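Collectin placenta 1 (Mus musculus, PDB 2OX9) is a scavenger receptor C-type lectin that binds the leukocyte glycan Lewis(x) through a calcium-dependent carbohydrate-recognition domain. Local coordinates at residues E24-A29 / G65-E70; G108-Y111 / D117-C120. All coordinates share one frame; numbering follows the deposited sequence.

Contact 1 of 2, residues E24-A29 / G65-E70; sequences EIFEDA and GLTDSE. With CA (calcium ion), chain I.
The far end of the Phe26 ring meets the methyl group of Thr67. CG2 of Thr67 approaches the ring obliquely. It lies 3.3 Å from Phe26 CZ and 3.5 Å from Phe26 CE2. The carbonyl oxygen of Leu66 is also oblique to the ring, 4.5 Å from Phe26 CE1. Trp63 meets the same ring edge-to-face. The Phe26 side chain extends with CG opposite the backbone N (chi1 -171°), which carries the ring from the first turn of the helix across to the strand. The contact is small and apolar. Next to Thr67, Asp68 binds a calcium ion with both carboxylate oxygens, OD1 at 2.7 Å and OD2 at 2.4 Å from the metal. Glu72, Asn95, Glu104 and Asp105 complete the protein ligands of that site, and Ser73 N also donates to Asp68 OD2. Phe26 is the first residue of helix 26-35, with Ile25 at the N-cap, and its ring reaches strand 66-67 near the bend at Gly65. Cys106 of strand 106-109 touches both Phe26 and Thr67, while Leu40 of strand 39-40 packs on Phe26.

Contact 2 of 2, residues G108-Y111 / D117-C120; sequences GLIY and DFQC. With CA (calcium ion), chain J.
Phe118 turns the edge of its ring to the backbone of Gly108 and touches the side chain of Ile110 with CZ, in the hairpin of strands 106-109 and 115-118. Gly108 CA sits at the ring edge, near the ring plane, 3.7 Å from Phe118 CE1. Gly108 N is also at the edge and in plane, 3.8 Å from the same CE1. The ring edge therefore comes close to the glycine main chain itself. At the end of the ring, Phe118 CZ touches Ile110 CG2 at 3.5 Å, and the two side chains approach at a slant. The first torsion of Phe118 (chi1 -57°) sets CG opposite its own carbonyl carbon and turns the ring toward strand 106-109.

In the next shell, Trp63 meets the Phe118 ring with the planes at about 80°. Backbone hydrogen bonds of Gly108 with Asn116 and of Phe118 with Cys106 hold the two strands in place, and the disulfide from Cys120 to Cys106 ties the hairpin further.

Asp117, just before the ring, points away from strand 106-109 and binds a calcium ion twice. Its OD1 is 2.1 Å from the metal and its backbone O is 2.5 Å away. Gln92, Asp94, Glu104 and Asn116 supply further ligands, and Asn95 N is hydrogen-bonded to Asp117 OD2, which is not a ligand. The calcium probably polarises Asp117 OD1 and the backbone O. Neighbouring residues thus take different roles. Asp117 binds the metal in the glycan pocket. Phe118 of strand 115-118 packs on the end of strand 106-109 and on Ile110 just after it, and the Phe118 and Ile110 side chains also lie beside the bound sugar.

In the fold
Contact 1 and contact 2 have centres 10 Å apart and touch directly. Phe26 N lies 3.1 Å from Cys120 O, a probable hydrogen bond that joins the start of helix 26-35 to the chain just past strand 115-118. Trp63 lies against the aromatic rings of both contacts, and strand 106-109 borders both. Each contact is next to a calcium ligand, but at different ions. Glu104 contributes to both sites. Contact 2 is nearer the bound glycan: the Phe118 side chain is about 4 Å from galactose and that of Ile110 about 4 Å from fucose, whereas the Phe26 side chain is about 13 Å from galactose.

Contact 1 of 2, residues E24-A29 / G65-E70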
ATOM      1  N   GLU A  24      -1.348   1.051  11.781  1.00 19.96           N
ATOM      2  CA  GLU A  24      -0.778  -0.239  12.194  1.00 19.74           C
ATOM      3  C   GLU A  24       0.509  -0.617  11.447  1.00 16.43           C
ATOM      4  O   GLU A  24       0.838  -0.023  10.421  1.00 15.34           O
ATOM      5  CB  GLU A  24      -1.804  -1.347  11.948  1.00 22.23           C
ATOM      6  CG  GLU A  24      -3.206  -1.076  12.477  1.00 28.00           C
ATOM      7  CD  GLU A  24      -3.318  -1.257  13.976  1.00 31.43           C
ATOM      8  OE1 GLU A  24      -2.964  -2.346  14.472  1.00 33.41           O
ATOM      9  OE2 GLU A  24      -3.771  -0.315  14.659  1.00 35.51           O
ATOM     10  N   ILE A  25       1.232  -1.608  11.960  1.00 12.78           N
ATOM     11  CA  ILE A  25       2.440  -2.064  11.283  1.00 14.22           C
ATOM     12  C   ILE A  25       1.930  -2.816  10.059  1.00 13.64           C
ATOM     13  O   ILE A  25       0.744  -3.156  10.002  1.00 12.78           O
ATOM     14  CB  ILE A  25       3.287  -3.022  12.158  1.00 16.26           C
ATOM     15  CG1 ILE A  25       2.479  -4.265  12.533  1.00 14.44           C
ATOM     16  CG2 ILE A  25       3.757  -2.303  13.400  1.00 17.13           C
ATOM     17  CD1 ILE A  25       3.281  -5.275  13.355  1.00 19.49           C
ATOM     18  N   PHE A  26       2.809  -3.098   9.101  1.00 13.68           N
ATOM     19  CA  PHE A  26       2.389  -3.776   7.874  1.00 15.34           C
ATOM     20  C   PHE A  26       1.575  -5.049   8.044  1.00 17.75           C
ATOM     21  O   PHE A  26       0.494  -5.166   7.472  1.00 18.09           O
ATOM     22  CB  PHE A  26       3.585  -4.106   6.985  1.00 16.32           C
ATOM     23  CG  PHE A  26       3.199  -4.600   5.610  1.00 12.84           C
ATOM     24  CD1 PHE A  26       2.813  -3.697   4.614  1.00 14.80           C
ATOM     25  CD2 PHE A  26       3.221  -5.956   5.308  1.00 16.02           C
ATOM     26  CE1 PHE A  26       2.460  -4.134   3.339  1.00 14.36           C
ATOM     27  CE2 PHE A  26       2.867  -6.411   4.029  1.00 14.88           C
ATOM     28  CZ  PHE A  26       2.486  -5.493   3.043  1.00 15.88           C
ATOM     29  N   GLU A  27       2.092  -6.005   8.812  1.00 17.81           N
ATOM     30  CA  GLU A  27       1.394  -7.275   9.000  1.00 19.82           C
ATOM     31  C   GLU A  27       0.032  -7.135   9.654  1.00 17.87           C
ATOM     32  O   GLU A  27      -0.882  -7.920   9.381  1.00 16.48           O
ATOM     33  CB  GLU A  27       2.255  -8.263   9.801  1.00 21.47           C
ATOM     34  CG  GLU A  27       2.609  -7.831  11.210  1.00 26.14           C
ATOM     35  CD  GLU A  27       3.085  -8.996  12.070  1.00 30.21           C
ATOM     36  OE1 GLU A  27       4.057  -9.679  11.681  1.00 31.20           O
ATOM     37  OE2 GLU A  27       2.484  -9.229  13.141  1.00 33.20           O
ATOM     38  N   ASP A  28      -0.106  -6.143  10.523  1.00 17.08           N
ATOM     39  CA  ASP A  28      -1.380  -5.917  11.183  1.00 16.54           C
ATOM     40  C   ASP A  28      -2.359  -5.281  10.190  1.00 16.58           C
ATOM     41  O   ASP A  28      -3.564  -5.542  10.234  1.00 14.65           O
ATOM     42  CB  ASP A  28      -1.187  -5.019  12.414  1.00 20.31           C
ATOM     43  CG  ASP A  28      -0.577  -5.770  13.605  1.00 24.71           C
ATOM     44  OD1 ASP A  28      -0.217  -5.115  14.608  1.00 25.92           O
ATOM     45  OD2 ASP A  28      -0.460  -7.015  13.547  1.00 26.90           O
ATOM     46  N   ALA A  29      -1.835  -4.451   9.288  1.00 14.60           N
ATOM     47  CA  ALA A  29      -2.661  -3.802   8.275  1.00 14.22           C
ATOM     48  C   ALA A  29      -3.186  -4.875   7.310  1.00 14.56           C
ATOM     49  O   ALA A  29      -4.356  -4.879   6.915  1.00 12.17           O
ATOM     50  CB  ALA A  29      -1.830  -2.773   7.512  1.00 11.84           C
ATOM     51  N   GLY A  65      -0.350  -2.934  -0.804  1.00 13.08           N
ATOM     52  CA  GLY A  65       0.024  -4.347  -0.801  1.00 15.86           C
ATOM     53  C   GLY A  65       1.236  -4.763  -1.615  1.00 17.10           C
ATOM     54  O   GLY A  65       1.147  -5.697  -2.420  1.00 16.55           O
ATOM     55  N   LEU A  66       2.368  -4.104  -1.372  1.00 13.09           N
ATOM     56  CA  LEU A  66       3.606  -4.362  -2.104  1.00 13.35           C
ATOM     57  C   LEU A  66       4.800  -4.564  -1.174  1.00 14.81           C
ATOM     58  O   LEU A  66       5.040  -3.740  -0.290  1.00 12.77           O
ATOM     59  CB  LEU A  66       3.905  -3.169  -3.012  1.00 12.09           C
ATOM     60  CG  LEU A  66       5.019  -3.354  -4.029  1.00 14.43           C
ATOM     61  CD1 LEU A  66       4.495  -4.287  -5.108  1.00 14.24           C
ATOM     62  CD2 LEU A  66       5.431  -2.021  -4.646  1.00 13.98           C
ATOM     63  N   THR A  67       5.563  -5.637  -1.385  1.00 15.15           N
ATOM     64  CA  THR A  67       6.738  -5.905  -0.549  1.00 15.47           C
ATOM     65  C   THR A  67       7.832  -6.615  -1.341  1.00 16.43           C
ATOM     66  O   THR A  67       7.593  -7.121  -2.448  1.00 14.51           O
ATOM     67  CB  THR A  67       6.416  -6.827   0.658  1.00 19.95           C
ATOM     68  OG1 THR A  67       6.215  -8.165   0.194  1.00 20.47           O
ATOM     69  CG2 THR A  67       5.171  -6.368   1.390  1.00 22.44           C
ATOM     70  N   ASP A  68       9.031  -6.652  -0.766  1.00 17.03           N
ATOM     71  CA  ASP A  68      10.158  -7.339  -1.391  1.00 20.18           C
ATOM     72  C   ASP A  68      10.859  -8.156  -0.304  1.00 23.07           C
ATOM     73  O   ASP A  68      12.088  -8.275  -0.278  1.00 23.65           O
ATOM     74  CB  ASP A  68      11.114  -6.328  -2.061  1.00 20.39           C
ATOM     75  CG  ASP A  68      11.947  -5.539  -1.067  1.00 19.68           C
ATOM     76  OD1 ASP A  68      11.512  -5.370   0.083  1.00 21.27           O
ATOM     77  OD2 ASP A  68      13.038  -5.063  -1.442  1.00 21.30           O
ATOM     78  N   SER A  69      10.050  -8.712   0.597  1.00 24.94           N
ATOM     79  CA  SER A  69      10.540  -9.532   1.702  1.00 28.94           C
ATOM     80  C   SER A  69      11.012 -10.895   1.217  1.00 29.06           C
ATOM     81  O   SER A  69      11.970 -11.448   1.749  1.00 29.74           O
ATOM     82  CB  SER A  69       9.441  -9.748   2.747  1.00 29.48           C
ATOM     83  OG  SER A  69       9.054  -8.527   3.349  1.00 34.27           O
ATOM     84  N   GLU A  70      10.322 -11.434   0.217  1.00 30.60           N
ATOM     85  CA  GLU A  70      10.657 -12.740  -0.340  1.00 30.11           C
ATOM     86  C   GLU A  70      12.075 -12.718  -0.899  1.00 28.97           C
ATOM     87  O   GLU A  70      12.871 -13.623  -0.646  1.00 29.07           O
ATOM     88  CB  GLU A  70       9.671 -13.108  -1.454  1.00 32.94           C
ATOM     89  CG  GLU A  70       9.192 -14.553  -1.419  1.00 36.06           C
ATOM     90  CD  GLU A  70       8.441 -14.963  -2.683  1.00 39.90           C
ATOM     91  OE1 GLU A  70       7.460 -14.278  -3.058  1.00 38.78           O
ATOM     92  OE2 GLU A  70       8.833 -15.979  -3.300  1.00 42.17           O
TER
HETATM   93 CA    CA I 801      13.795  -4.073   0.618  1.00 16.82          CA
HETATM   94  O   HOH W   1      14.224  -1.654  -0.348  1.00 18.06           O

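Contact 2 of 2, residues G108-Y111 / D117-C120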
ATOM      1  N   GLY A 108       4.607   1.972   0.797  1.00 10.46           N
ATOM      2  CA  GLY A 108       3.545   2.865   1.219  1.00  9.84           C
ATOM      3  C   GLY A 108       3.558   4.180   0.460  1.00 11.50           C
ATOM      4  O   GLY A 108       4.567   4.561  -0.145  1.00 10.06           O
ATOM      5  N   LEU A 109       2.420   4.873   0.492  1.00 10.76           N
ATOM      6  CA  LEU A 109       2.257   6.151  -0.190  1.00 10.15           C
ATOM      7  C   LEU A 109       2.666   7.325   0.704  1.00 10.54           C
ATOM      8  O   LEU A 109       2.222   7.428   1.852  1.00 10.41           O
ATOM      9  CB  LEU A 109       0.785   6.326  -0.614  1.00 10.01           C
ATOM     10  CG  LEU A 109       0.156   5.175  -1.415  1.00  9.47           C
ATOM     11  CD1 LEU A 109      -1.297   5.458  -1.730  1.00 11.08           C
ATOM     12  CD2 LEU A 109       0.926   4.986  -2.691  1.00  8.85           C
ATOM     13  N   ILE A 110       3.519   8.202   0.183  1.00 11.74           N
ATOM     14  CA  ILE A 110       3.947   9.373   0.941  1.00 11.16           C
ATOM     15  C   ILE A 110       3.456  10.648   0.241  1.00 11.40           C
ATOM     16  O   ILE A 110       2.401  10.635  -0.393  1.00 10.65           O
ATOM     17  CB  ILE A 110       5.483   9.406   1.118  1.00 12.81           C
ATOM     18  CG1 ILE A 110       6.172   9.208  -0.230  1.00 12.21           C
ATOM     19  CG2 ILE A 110       5.909   8.329   2.117  1.00 12.85           C
ATOM     20  CD1 ILE A 110       7.679   9.326  -0.158  1.00 13.95           C
ATOM     21  N   TYR A 111       4.212  11.737   0.342  1.00 11.36           N
ATOM     22  CA  TYR A 111       3.778  12.990  -0.269  1.00 14.63           C
ATOM     23  C   TYR A 111       3.448  12.869  -1.751  1.00 14.18           C
ATOM     24  O   TYR A 111       4.133  12.172  -2.504  1.00 15.27           O
ATOM     25  CB  TYR A 111       4.830  14.086  -0.084  1.00 15.82           C
ATOM     26  CG  TYR A 111       4.348  15.447  -0.550  1.00 18.19           C
ATOM     27  CD1 TYR A 111       3.269  16.077   0.076  1.00 18.35           C
ATOM     28  CD2 TYR A 111       4.946  16.082  -1.636  1.00 17.22           C
ATOM     29  CE1 TYR A 111       2.794  17.315  -0.376  1.00 20.89           C
ATOM     30  CE2 TYR A 111       4.485  17.309  -2.093  1.00 21.45           C
ATOM     31  CZ  TYR A 111       3.411  17.923  -1.460  1.00 21.99           C
ATOM     32  OH  TYR A 111       2.967  19.145  -1.915  1.00 24.81           O
ATOM     33  N   ASP A 117       9.723   2.890   0.373  1.00 11.00           N
ATOM     34  CA  ASP A 117       9.839   1.636   1.092  1.00 14.14           C
ATOM     35  C   ASP A 117      10.111   1.962   2.556  1.00 14.62           C
ATOM     36  O   ASP A 117      10.936   2.828   2.863  1.00 15.01           O
ATOM     37  CB  ASP A 117      10.955   0.766   0.480  1.00 15.09           C
ATOM     38  CG  ASP A 117      12.297   1.490   0.382  1.00 17.74           C
ATOM     39  OD1 ASP A 117      12.317   2.733   0.273  1.00 15.95           O
ATOM     40  OD2 ASP A 117      13.342   0.801   0.393  1.00 15.74           O
ATOM     41  N   PHE A 118       9.375   1.307   3.452  1.00 13.43           N
ATOM     42  CA  PHE A 118       9.533   1.516   4.893  1.00 14.94           C
ATOM     43  C   PHE A 118       9.910   0.191   5.556  1.00 17.42           C
ATOM     44  O   PHE A 118       9.745  -0.878   4.966  1.00 14.90           O
ATOM     45  CB  PHE A 118       8.224   1.946   5.568  1.00 16.17           C
ATOM     46  CG  PHE A 118       7.594   3.188   5.010  1.00 14.86           C
ATOM     47  CD1 PHE A 118       6.815   3.134   3.864  1.00 13.13           C
ATOM     48  CD2 PHE A 118       7.707   4.400   5.690  1.00 15.13           C
ATOM     49  CE1 PHE A 118       6.147   4.269   3.403  1.00 17.09           C
ATOM     50  CE2 PHE A 118       7.045   5.536   5.237  1.00 16.59           C
ATOM     51  CZ  PHE A 118       6.262   5.469   4.091  1.00 11.12           C
ATOM     52  N   GLN A 119      10.382   0.276   6.796  1.00 18.18           N
ATOM     53  CA  GLN A 119      10.711  -0.912   7.566  1.00 21.70           C
ATOM     54  C   GLN A 119       9.298  -1.387   7.889  1.00 22.30           C
ATOM     55  O   GLN A 119       8.429  -0.574   8.190  1.00 22.82           O
ATOM     56  CB  GLN A 119      11.469  -0.518   8.835  1.00 23.94           C
ATOM     57  CG  GLN A 119      12.340  -1.618   9.425  1.00 31.54           C
ATOM     58  CD  GLN A 119      13.273  -1.090  10.505  1.00 35.43           C
ATOM     59  OE1 GLN A 119      14.044  -0.154  10.272  1.00 35.29           O
ATOM     60  NE2 GLN A 119      13.205  -1.684  11.695  1.00 36.54           N
ATOM     61  N   CYS A 120       9.044  -2.684   7.808  1.00 23.26           N
ATOM     62  CA  CYS A 120       7.690  -3.164   8.039  1.00 24.71           C
ATOM     63  C   CYS A 120       7.095  -2.960   9.427  1.00 24.62           C
ATOM     64  O   CYS A 120       5.906  -3.205   9.625  1.00 23.63           O
ATOM     65  CB  CYS A 120       7.592  -4.630   7.636  1.00 27.07           C
ATOM     66  SG  CYS A 120       8.096  -4.941   5.911  1.00 35.47           S
TER
HETATM   67 CA    CA J 802      12.738   4.154   1.761  1.00 18.12          CA